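Long-range contacts in cellulose binding protein (Clavibacter michiganensis, PDB 4JJO), which binds cellulose and probably loosens plant cell walls, being the expansin part of a longer protein that probably hydrolyses beta-1,4-glucosidic linkages in cellulose: residues Ala111-Glu116 / Gly124-Asn129; Ile134-Ile139 / Lys170-Tyr175; Pro166-Val171 / Ala178-Gly183. One frame throughout, in Å; residues are numbered along the deposited sequence.

Contact 1: Ala111-Glu116 / Gly124-Asn129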
# COMPACT_ATOMS: atom_id res chain seq x y z
N ALA A 111 5.16 -3.42 9.12
CA ALA A 111 4.15 -3.96 10.02
C ALA A 111 3.28 -4.95 9.27
O ALA A 111 3.20 -4.93 8.04
CB ALA A 111 3.30 -2.84 10.60
N ILE A 112 2.63 -5.83 10.03
CA ILE A 112 1.73 -6.83 9.46
C ILE A 112 0.39 -6.74 10.16
O ILE A 112 0.33 -6.72 11.39
CB ILE A 112 2.28 -8.25 9.65
CG1 ILE A 112 3.62 -8.43 8.94
CG2 ILE A 112 1.28 -9.29 9.17
CD1 ILE A 112 3.59 -8.14 7.47
N ARG A 113 -0.69 -6.67 9.39
CA ARG A 113 -2.02 -6.77 9.95
C ARG A 113 -2.71 -8.03 9.44
O ARG A 113 -2.91 -8.19 8.23
CB ARG A 113 -2.88 -5.55 9.63
CG ARG A 113 -4.30 -5.67 10.15
CD ARG A 113 -5.09 -4.37 10.10
NE ARG A 113 -5.27 -3.88 8.73
CZ ARG A 113 -6.28 -3.11 8.34
NH1 ARG A 113 -7.22 -2.74 9.20
NH2 ARG A 113 -6.36 -2.72 7.07
N VAL A 114 -3.04 -8.92 10.35
CA VAL A 114 -3.83 -10.09 10.00
C VAL A 114 -5.26 -9.64 9.76
O VAL A 114 -5.81 -8.87 10.54
CB VAL A 114 -3.80 -11.15 11.12
CG1 VAL A 114 -4.67 -12.33 10.75
CG2 VAL A 114 -2.38 -11.59 11.40
N LYS A 115 -5.86 -10.11 8.68
CA LYS A 115 -7.22 -9.73 8.33
C LYS A 115 -8.20 -10.27 9.36
O LYS A 115 -8.03 -11.38 9.86
CB LYS A 115 -7.59 -10.27 6.96
CG LYS A 115 -8.89 -9.69 6.42
CD LYS A 115 -9.29 -10.29 5.09
CE LYS A 115 -10.51 -9.57 4.53
NZ LYS A 115 -11.09 -10.23 3.33
N GLU A 116 -9.22 -9.48 9.68
CA GLU A 116 -10.30 -9.92 10.55
C GLU A 116 -10.85 -11.24 10.02
O GLU A 116 -11.03 -11.38 8.81
CB GLU A 116 -11.42 -8.88 10.58
CG GLU A 116 -11.09 -7.59 11.34
CD GLU A 116 -10.31 -6.59 10.50
OE1 GLU A 116 -9.95 -6.90 9.35
OE2 GLU A 116 -10.06 -5.47 11.01
N GLY A 124 -5.54 -13.93 5.97
CA GLY A 124 -5.09 -12.85 5.12
C GLY A 124 -4.09 -11.99 5.86
O GLY A 124 -4.24 -11.73 7.06
N LEU A 125 -3.04 -11.55 5.16
CA LEU A 125 -2.05 -10.66 5.74
C LEU A 125 -1.91 -9.42 4.89
O LEU A 125 -1.89 -9.49 3.66
CB LEU A 125 -0.69 -11.34 5.85
CG LEU A 125 -0.54 -12.59 6.72
CD1 LEU A 125 0.93 -12.96 6.79
CD2 LEU A 125 -1.10 -12.36 8.11
N GLN A 126 -1.79 -8.28 5.55
CA GLN A 126 -1.50 -7.03 4.88
C GLN A 126 -0.14 -6.53 5.33
O GLN A 126 0.14 -6.47 6.53
CB GLN A 126 -2.57 -6.00 5.21
CG GLN A 126 -2.28 -4.61 4.67
CD GLN A 126 -3.42 -3.65 4.94
OE1 GLN A 126 -3.83 -3.47 6.08
NE2 GLN A 126 -3.95 -3.06 3.87
N VAL A 127 0.72 -6.19 4.37
CA VAL A 127 2.05 -5.69 4.68
C VAL A 127 2.07 -4.18 4.57
O VAL A 127 1.75 -3.62 3.51
CB VAL A 127 3.11 -6.29 3.74
CG1 VAL A 127 4.49 -5.79 4.14
CG2 VAL A 127 3.05 -7.80 3.78
N LEU A 128 2.44 -3.53 5.66
CA LEU A 128 2.45 -2.08 5.72
C LEU A 128 3.88 -1.55 5.73
O LEU A 128 4.76 -2.12 6.37
CB LEU A 128 1.71 -1.62 6.98
CG LEU A 128 0.27 -2.13 7.07
CD1 LEU A 128 -0.23 -2.10 8.50
CD2 LEU A 128 -0.63 -1.31 6.16
N ASN A 129 4.11 -0.47 4.99
CA ASN A 129 5.36 0.27 5.05
C ASN A 129 6.56 -0.44 4.39
O ASN A 129 7.71 -0.19 4.75
CB ASN A 129 5.69 0.60 6.50
CG ASN A 129 4.52 1.26 7.21
OD1 ASN A 129 3.85 2.12 6.65
ND2 ASN A 129 4.28 0.85 8.45
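Arg113 and Gln126 face each other as a hydrogen-bonded pair of antiparallel strands, and their side chains run side by side off the same face of the sheet. The arginine can be followed outward: its CB passes Leu128 CD1 at a loose 4.5 Å, and CG, anti to the backbone N (chi1 177°), carries the chain on until a bend at chi3 swings the guanidinium toward the glutamine. There NE meets Gln126 OE1 at 3.0 Å, nearly along the C=O axis, NH2 reaches the same oxygen at 2.8 Å from a more oblique direction, and CZ between them comes to 3.4 Å of it. Guanidinium and amide lie almost coplanar, 10° apart, and the double grip on OE1, with a bond from NE2 to Ser24 O, would fix the amide's rotation. Arg113 NH1 in turn bonds Ile18 O, so this hairpin of the immunoglobulin-like expansin C-terminal domain is tied to the N-terminal double-psi barrel domain. The other face is apolar and turned inward. Leu125 CD2 presses on Val114 CG2 at 3.6 Å and touches Ile112 CG2 at 4.0 Å; farther along, Ile112 CD1 lies 3.7 Å from Val127 CG2. Near the loop between the strands, Lys115 N donates to Gly124 O at 2.8 Å, almost straight but from above the carbonyl plane, while Lys115 NZ reaches away to Tyr153 OH.

Contact 2: Ile134-Ile139 / Lys170-Tyr175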
# COMPACT_ATOMS: atom_id res chain seq x y z
N ILE A 134 5.65 -5.11 -3.41
CA ILE A 134 5.98 -6.39 -2.82
C ILE A 134 5.80 -7.47 -3.88
O ILE A 134 4.77 -7.53 -4.54
CB ILE A 134 5.08 -6.69 -1.61
CG1 ILE A 134 5.42 -5.74 -0.46
CG2 ILE A 134 5.23 -8.14 -1.16
CD1 ILE A 134 4.45 -5.80 0.70
N ASP A 135 6.82 -8.32 -4.05
CA ASP A 135 6.79 -9.34 -5.08
C ASP A 135 6.10 -10.61 -4.57
O ASP A 135 5.32 -11.24 -5.29
CB ASP A 135 8.20 -9.68 -5.55
CG ASP A 135 8.22 -10.74 -6.64
OD1 ASP A 135 8.07 -10.38 -7.83
OD2 ASP A 135 8.37 -11.93 -6.31
N ARG A 136 6.40 -11.00 -3.34
CA ARG A 136 5.78 -12.17 -2.76
C ARG A 136 5.79 -12.16 -1.24
O ARG A 136 6.61 -11.49 -0.61
CB ARG A 136 6.44 -13.45 -3.27
CG ARG A 136 7.96 -13.42 -3.30
CD ARG A 136 8.49 -14.66 -4.00
NE ARG A 136 9.85 -15.00 -3.61
CZ ARG A 136 10.95 -14.44 -4.13
NH1 ARG A 136 10.85 -13.50 -5.06
NH2 ARG A 136 12.14 -14.83 -3.71
N VAL A 137 4.85 -12.91 -0.66
CA VAL A 137 4.71 -13.03 0.78
C VAL A 137 4.54 -14.50 1.11
O VAL A 137 3.71 -15.18 0.51
CB VAL A 137 3.48 -12.24 1.29
CG1 VAL A 137 3.26 -12.49 2.78
CG2 VAL A 137 3.65 -10.76 1.01
N GLU A 138 5.34 -14.99 2.05
CA GLU A 138 5.32 -16.41 2.41
C GLU A 138 5.19 -16.61 3.91
O GLU A 138 5.71 -15.82 4.70
CB GLU A 138 6.59 -17.10 1.91
CG GLU A 138 6.75 -17.14 0.40
CD GLU A 138 8.17 -17.46 -0.02
OE1 GLU A 138 9.06 -16.61 0.22
OE2 GLU A 138 8.40 -18.55 -0.58
N ILE A 139 4.51 -17.68 4.30
CA ILE A 139 4.42 -18.08 5.70
C ILE A 139 5.17 -19.38 5.91
O ILE A 139 5.08 -20.30 5.10
CB ILE A 139 2.96 -18.25 6.16
CG1 ILE A 139 2.22 -16.91 6.10
CG2 ILE A 139 2.91 -18.83 7.57
CD1 ILE A 139 0.77 -16.98 6.52
N LYS A 170 7.83 -14.19 5.55
CA LYS A 170 8.88 -13.68 4.70
C LYS A 170 8.30 -12.81 3.60
O LYS A 170 7.47 -13.25 2.81
CB LYS A 170 9.69 -14.81 4.08
CG LYS A 170 10.80 -14.31 3.17
CD LYS A 170 11.97 -15.27 3.15
CE LYS A 170 11.56 -16.65 2.66
NZ LYS A 170 12.73 -17.56 2.60
N VAL A 171 8.76 -11.56 3.55
CA VAL A 171 8.31 -10.61 2.55
C VAL A 171 9.48 -10.19 1.67
O VAL A 171 10.49 -9.69 2.16
CB VAL A 171 7.68 -9.37 3.20
CG1 VAL A 171 7.08 -8.46 2.15
CG2 VAL A 171 6.62 -9.78 4.21
N THR A 172 9.33 -10.41 0.37
CA THR A 172 10.36 -10.07 -0.61
C THR A 172 9.83 -8.96 -1.50
O THR A 172 8.73 -9.07 -2.05
CB THR A 172 10.72 -11.29 -1.48
OG1 THR A 172 10.99 -12.42 -0.64
CG2 THR A 172 11.93 -11.00 -2.35
N ASP A 173 10.60 -7.89 -1.67
CA ASP A 173 10.13 -6.76 -2.46
C ASP A 173 10.56 -6.88 -3.92
O ASP A 173 11.26 -7.81 -4.29
CB ASP A 173 10.59 -5.42 -1.85
CG ASP A 173 12.10 -5.20 -1.96
OD1 ASP A 173 12.77 -5.90 -2.74
OD2 ASP A 173 12.60 -4.30 -1.26
N GLN A 174 10.12 -5.92 -4.73
CA GLN A 174 10.35 -5.96 -6.17
C GLN A 174 11.83 -5.95 -6.55
O GLN A 174 12.19 -6.26 -7.68
CB GLN A 174 9.64 -4.78 -6.85
CG GLN A 174 10.09 -3.42 -6.34
CD GLN A 174 9.40 -2.28 -7.06
OE1 GLN A 174 8.66 -1.50 -6.44
NE2 GLN A 174 9.63 -2.17 -8.36
N TYR A 175 12.68 -5.58 -5.60
CA TYR A 175 14.12 -5.50 -5.85
C TYR A 175 14.86 -6.70 -5.27
O TYR A 175 16.09 -6.71 -5.21
CB TYR A 175 14.67 -4.18 -5.31
CG TYR A 175 14.04 -2.98 -5.98
CD1 TYR A 175 14.29 -2.70 -7.31
CD2 TYR A 175 13.19 -2.14 -5.29
CE1 TYR A 175 13.72 -1.61 -7.93
CE2 TYR A 175 12.61 -1.04 -5.90
CZ TYR A 175 12.88 -0.79 -7.23
OH TYR A 175 12.30 0.30 -7.85
O HOH W 1 8.86 -13.80 0.45
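Strands 134-139 and 170-173 run antiparallel at 163°, and a classic beta bulge breaks their register where Asp135 and Arg136 both face Thr172. Thr172 O is the shared acceptor: Asp135 N donates to it at 2.9 Å and Arg136 N at a longer 3.3 Å, each in the carbonyl plane. Beyond the bulge the ladder is regular, with Thr172 N bonded back to Arg136 O and a further reciprocal pair between Glu138 and Lys170. The extra residue shifts the alternation by one, and Ile134 turns its CG2 to Val171 CG1, 3.8 Å away, on the inward side that Val137 also lines.

On the outer face, Arg136 and Thr172 lie side by side. Arg136 CG sits between the backbone N and the carbonyl carbon (chi1 44°), which brings the extended chain over the threonine, so that CG2 of Thr172 rests against one face of the guanidinium, toward its rim. At an edge of the same group, NH1 makes a salt bridge with Asp135 OD2 at 3.2 Å, coming in from above the carboxylate plane.

Glu138 runs beside Lys170, its OE1 3.5 Å from Lys170 CE but 4.5 Å from NZ, beyond salt-bridge range. Water 1 links Glu138 OE1, Lys170 O and Thr172 OG1, each 2.8 Å away, though more acceptors lie near than it has protons. Where the strand ends, Asp173 OD1 accepts from Tyr175 N in an Asx turn, and its OD2 forms a salt bridge with Arg177. Strand 144-150 flanks the pair beside 134-141, Trp145 offering its ring to Lys170 in a cation-pi contact; strand 178-184 lies along the other side, and strand 124-128 packs against the inward valines.

Contact 3: Pro166-Val171 / Ala178-Gly183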
# COMPACT_ATOMS: atom_id res chain seq x y z
N PRO A 166 3.11 -19.36 16.66
CA PRO A 166 3.62 -18.09 16.13
C PRO A 166 3.91 -18.17 14.64
O PRO A 166 4.46 -19.17 14.18
CB PRO A 166 4.93 -17.88 16.91
CG PRO A 166 4.87 -18.82 18.07
CD PRO A 166 4.04 -19.97 17.62
N LEU A 167 3.54 -17.13 13.90
CA LEU A 167 3.80 -17.09 12.47
C LEU A 167 5.15 -16.47 12.16
O LEU A 167 5.57 -15.50 12.80
CB LEU A 167 2.72 -16.28 11.75
CG LEU A 167 1.35 -16.92 11.52
CD1 LEU A 167 0.71 -17.30 12.84
CD2 LEU A 167 0.46 -15.98 10.73
N THR A 168 5.85 -17.05 11.19
CA THR A 168 7.03 -16.43 10.62
C THR A 168 6.71 -16.07 9.17
O THR A 168 6.35 -16.94 8.38
CB THR A 168 8.26 -17.35 10.68
OG1 THR A 168 8.61 -17.59 12.04
CG2 THR A 168 9.44 -16.69 9.98
N VAL A 169 6.83 -14.79 8.85
CA VAL A 169 6.45 -14.30 7.53
C VAL A 169 7.64 -13.74 6.79
O VAL A 169 8.38 -12.90 7.31
CB VAL A 169 5.38 -13.19 7.65
CG1 VAL A 169 5.01 -12.66 6.27
CG2 VAL A 169 4.15 -13.72 8.37
N LYS A 170 7.83 -14.19 5.55
CA LYS A 170 8.88 -13.68 4.70
C LYS A 170 8.30 -12.81 3.60
O LYS A 170 7.47 -13.25 2.81
CB LYS A 170 9.69 -14.81 4.08
CG LYS A 170 10.80 -14.31 3.17
CD LYS A 170 11.97 -15.27 3.15
CE LYS A 170 11.56 -16.65 2.66
NZ LYS A 170 12.73 -17.56 2.60
N VAL A 171 8.76 -11.56 3.55
CA VAL A 171 8.31 -10.61 2.55
C VAL A 171 9.48 -10.19 1.67
O VAL A 171 10.49 -9.69 2.16
CB VAL A 171 7.68 -9.37 3.20
CG1 VAL A 171 7.08 -8.46 2.15
CG2 VAL A 171 6.62 -9.78 4.21
N ALA A 178 14.62 -9.16 1.04
CA ALA A 178 13.71 -9.91 1.89
C ALA A 178 13.83 -9.54 3.36
O ALA A 178 14.93 -9.26 3.85
CB ALA A 178 13.95 -11.40 1.72
N VAL A 179 12.69 -9.53 4.04
CA VAL A 179 12.67 -9.45 5.50
C VAL A 179 11.95 -10.67 6.05
O VAL A 179 10.93 -11.10 5.51
CB VAL A 179 11.97 -8.18 6.02
CG1 VAL A 179 12.76 -6.94 5.64
CG2 VAL A 179 10.54 -8.09 5.50
N VAL A 180 12.49 -11.23 7.13
CA VAL A 180 11.86 -12.35 7.80
C VAL A 180 11.35 -11.87 9.15
O VAL A 180 12.10 -11.32 9.96
CB VAL A 180 12.84 -13.52 7.99
CG1 VAL A 180 12.21 -14.61 8.84
CG2 VAL A 180 13.27 -14.07 6.64
N LEU A 181 10.06 -12.09 9.39
CA LEU A 181 9.38 -11.53 10.54
C LEU A 181 8.86 -12.63 11.46
O LEU A 181 7.76 -13.15 11.26
CB LEU A 181 8.21 -10.66 10.07
CG LEU A 181 8.54 -9.69 8.93
CD1 LEU A 181 7.27 -9.10 8.35
CD2 LEU A 181 9.48 -8.60 9.40
N PRO A 182 9.64 -12.98 12.49
CA PRO A 182 9.27 -14.03 13.43
C PRO A 182 8.34 -13.57 14.55
O PRO A 182 8.22 -12.37 14.82
CB PRO A 182 10.61 -14.44 14.04
CG PRO A 182 11.40 -13.19 14.02
CD PRO A 182 11.00 -12.47 12.75
N GLY A 183 7.68 -14.52 15.19
CA GLY A 183 6.95 -14.26 16.42
C GLY A 183 5.62 -13.56 16.24
O GLY A 183 5.03 -13.10 17.21
O HOH W 2 7.65 -17.47 14.64
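Val171 packs its CB against Val179 CG2 at 3.9 Å, on the buried, inward side of this antiparallel hairpin. Val179 achieves this with CG2 wedged between its own backbone N and carbonyl carbon (CG1 takes chi1 -66°), a placement that also brings CG2 to 3.7 Å of Val171 O. Next along the inner face, Leu181 folds CB and CG over Val169 O, each at 3.6 Å, and sends CD1 on to Val171 CG2. Four backbone bonds join the strands, two between Val169 and Leu181 and two between Val171 and Val179.

The opposite face is far more open. Exposed Val180 splits its branches there, CG1 touching Thr168 CG2 at 3.6 Å and CG2 meeting Lys170 CD at 3.9 Å. Near Gly183, water 2 links the strands, accepting from Gly183 N at 3.0 Å and bonding to Thr168 OG1 at 2.8 Å; Pro166 adds only a distant brush against Gly183.

Strand 178-184 is the outermost of its sheet within the chain, with 167-173 between it and 134-141. Inward, Leu125 and Val127 of strand 124-128 meet Val169 and Val171, while Phe198 touches both Val171 and Val179.

In the fold
Two hairpins and one longer-range strand pair build part of the two-layered C-terminal domain. Contacts 2 and 3 share strand 167-173 and residues Lys170 and Val171; their centres lie about 10 Å apart, and together they join three neighbouring strands of one layer. Contact 1 is the hairpin stacked against them, its centre about 13 Å from that of contact 2 and about 12 Å from contact 3's. The interface between layers is apolar: Val127 CB meets Ile134 CD1 at 3.4 Å, Leu125 CD1 meets Val169 CG2 at 3.7 Å, and Ile112 CG1 meets Leu181 CD1 at 3.8 Å. The structure is ligand-free, and contact 1 also bonds to the N-terminal domain, through Ile18 and Ser24.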